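Local coordinates for histidine triad (HIT) protein (Clostridium difficile, PDB 4EGU) that binds zinc and guanosine monophosphate and probably acts as a nucleotide hydrolase or transferase of the histidine triad family, at residues H67-I70 / N71-K75. Numbering follows the deposited sequence.
Sequences HVVI and NKIAK
Asn71, Lys72, Ile73 and Ala74 give their backbone N-H groups to the carbonyls of His67, Val68, Val69 and Ile70, four consecutive i to i+4 bonds of the alpha-helix 61-77, with N to O distances of 2.9 to 3.0 Å. This helix packs on the antiparallel sheet of the HIT fold, where Val69 and Ile70 touch Val43, Ile73 touches Ile41, and Ile70 also meets Phe84 and Val86. Within the helix, Val69 CG1 meets Ile73 CD1 at 3.8 Å. The first torsion of Ile73 (chi1 -64°) sets CG1 beside its own backbone N and 3.3 Å from Val69 O. The extended second torsion (chi2 165°) then carries CD1 on to Val69 CG1. Ile70 CD1 sits over the centre of the His67 ring, 4.3 Å above the plane. That ring is also held by a hydrogen bond from ND1 to Val63 O, one turn earlier in the same helix, and by an edge-to-face contact with Tyr103. One turn after Ile70, Ala74 CB lies 3.5 Å from Ile70 O. The helix also meets the dimer partner: Asn71 ND2 is hydrogen-bonded to Leu52 O of the second subunit, and Val68 packs on Met60 of that subunit. Lys72 lies alongside Val68, with CG 3.3 Å from Val68 O and CE 4.0 Å from Val68 CG1; NZ turns off at the last torsion (chi4 -62°).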
ATOM      1  N   HIS A  67      -8.117   1.060  -3.492  1.00  7.85           N
ATOM      2  CA  HIS A  67      -7.576  -0.146  -4.120  1.00  7.57           C
ATOM      3  C   HIS A  67      -8.426  -0.665  -5.287  1.00  7.47           C
ATOM      4  O   HIS A  67      -7.866  -1.167  -6.257  1.00  7.93           O
ATOM      5  CB  HIS A  67      -7.300  -1.220  -3.086  1.00  7.70           C
ATOM      6  CG  HIS A  67      -6.020  -0.976  -2.329  1.00  8.04           C
ATOM      7  ND1 HIS A  67      -5.862  -0.009  -1.368  1.00  8.35           N
ATOM      8  CD2 HIS A  67      -4.799  -1.555  -2.456  1.00  9.00           C
ATOM      9  CE1 HIS A  67      -4.602  -0.030  -0.935  1.00  9.16           C
ATOM     10  NE2 HIS A  67      -3.936  -0.964  -1.578  1.00  9.58           N
ATOM     11  N   VAL A  68      -9.754  -0.543  -5.217  1.00  7.95           N
ATOM     12  CA  VAL A  68     -10.574  -0.829  -6.389  1.00  8.18           C
ATOM     13  C   VAL A  68     -10.158   0.099  -7.548  1.00  7.99           C
ATOM     14  O   VAL A  68     -10.021  -0.350  -8.687  1.00  8.40           O
ATOM     15  CB  VAL A  68     -12.075  -0.697  -6.067  1.00  9.33           C
ATOM     16  CG1 VAL A  68     -12.901  -0.738  -7.358  1.00 11.09           C
ATOM     17  CG2 VAL A  68     -12.488  -1.801  -5.107  1.00 10.83           C
ATOM     18  N   VAL A  69      -9.960   1.382  -7.247  1.00  7.99           N
ATOM     19  CA  VAL A  69      -9.529   2.345  -8.257  1.00  8.07           C
ATOM     20  C   VAL A  69      -8.170   1.954  -8.854  1.00  7.43           C
ATOM     21  O   VAL A  69      -8.007   1.999 -10.073  1.00  8.01           O
ATOM     22  CB  VAL A  69      -9.540   3.764  -7.675  1.00  8.91           C
ATOM     23  CG1 VAL A  69      -8.861   4.758  -8.614  1.00  9.43           C
ATOM     24  CG2 VAL A  69     -10.974   4.179  -7.353  1.00  9.97           C
ATOM     25  N   ILE A  70      -7.219   1.577  -8.002  1.00  7.49           N
ATOM     26  CA  ILE A  70      -5.914   1.150  -8.496  1.00  7.45           C
ATOM     27  C   ILE A  70      -6.082   0.004  -9.497  1.00  7.45           C
ATOM     28  O   ILE A  70      -5.497   0.032 -10.581  1.00  7.83           O
ATOM     29  CB  ILE A  70      -5.011   0.739  -7.312  1.00  7.80           C
ATOM     30  CG1 ILE A  70      -4.617   1.970  -6.495  1.00  7.98           C
ATOM     31  CG2 ILE A  70      -3.788  -0.037  -7.805  1.00  8.38           C
ATOM     32  CD1 ILE A  70      -3.949   1.660  -5.168  1.00  9.34           C
ATOM     33  N   ASN A  71      -6.854  -1.009  -9.127  1.00  7.53           N
ATOM     34  CA  ASN A  71      -7.027  -2.157 -10.004  1.00  7.74           C
ATOM     35  C   ASN A  71      -7.758  -1.763 -11.305  1.00  7.94           C
ATOM     36  O   ASN A  71      -7.433  -2.289 -12.371  1.00  8.54           O
ATOM     37  CB  ASN A  71      -7.753  -3.297  -9.316  1.00  8.25           C
ATOM     38  CG  ASN A  71      -6.838  -4.147  -8.472  1.00  8.56           C
ATOM     39  OD1 ASN A  71      -5.632  -3.891  -8.343  1.00 10.02           O
ATOM     40  ND2 ASN A  71      -7.409  -5.195  -7.905  1.00 10.36           N
ATOM     41  N   LYS A  72      -8.719  -0.843 -11.222  1.00  7.75           N
ATOM     42  CA  LYS A  72      -9.418  -0.390 -12.426  1.00  8.53           C
ATOM     43  C   LYS A  72      -8.455   0.297 -13.383  1.00  8.44           C
ATOM     44  O   LYS A  72      -8.549   0.105 -14.603  1.00  9.30           O
ATOM     45  CB  LYS A  72     -10.560   0.558 -12.054  1.00  8.85           C
ATOM     46  CG  LYS A  72     -11.783  -0.160 -11.510  1.00  9.67           C
ATOM     47  CD  LYS A  72     -12.908   0.787 -11.150  1.00 10.47           C
ATOM     48  CE  LYS A  72     -14.239   0.069 -10.992  1.00 12.26           C
ATOM     49  NZ  LYS A  72     -14.665  -0.569 -12.247  1.00 11.15           N
ATOM     50  N   ILE A  73      -7.560   1.127 -12.853  1.00  8.52           N
ATOM     51  CA  ILE A  73      -6.578   1.808 -13.675  1.00  9.09           C
ATOM     52  C   ILE A  73      -5.624   0.783 -14.287  1.00  9.03           C
ATOM     53  O   ILE A  73      -5.331   0.833 -15.486  1.00 10.19           O
ATOM     54  CB  ILE A  73      -5.828   2.877 -12.857  1.00  9.19           C
ATOM     55  CG1 ILE A  73      -6.757   3.997 -12.389  1.00  9.32           C
ATOM     56  CG2 ILE A  73      -4.658   3.453 -13.648  1.00 11.10           C
ATOM     57  CD1 ILE A  73      -6.145   4.865 -11.296  1.00 10.26           C
ATOM     58  N   ALA A  74      -5.160  -0.164 -13.478  1.00  8.91           N
ATOM     59  CA  ALA A  74      -4.258  -1.197 -13.975  1.00  9.57           C
ATOM     60  C   ALA A  74      -4.876  -1.953 -15.145  1.00  9.91           C
ATOM     61  O   ALA A  74      -4.205  -2.238 -16.133  1.00 11.34           O
ATOM     62  CB  ALA A  74      -3.897  -2.155 -12.860  1.00  9.34           C
ATOM     63  N   LYS A  75      -6.140  -2.327 -15.004  1.00  9.85           N
ATOM     64  CA  LYS A  75      -6.816  -3.102 -16.055  1.00 10.85           C
ATOM     65  C   LYS A  75      -6.991  -2.302 -17.328  1.00 12.14           C
ATOM     66  O   LYS A  75      -6.803  -2.816 -18.413  1.00 15.54           O
ATOM     67  CB  LYS A  75      -8.147  -3.647 -15.541  1.00 12.26           C
ATOM     68  CG  LYS A  75      -7.993  -4.724 -14.470  1.00 12.95           C
ATOM     69  CD  LYS A  75      -9.287  -5.128 -13.747  1.00 16.43           C
ATOM     70  CE  LYS A  75      -9.041  -6.066 -12.540  1.00 17.65           C
ATOM     71  NZ  LYS A  75     -10.265  -6.368 -11.719  1.00 19.31           N
TER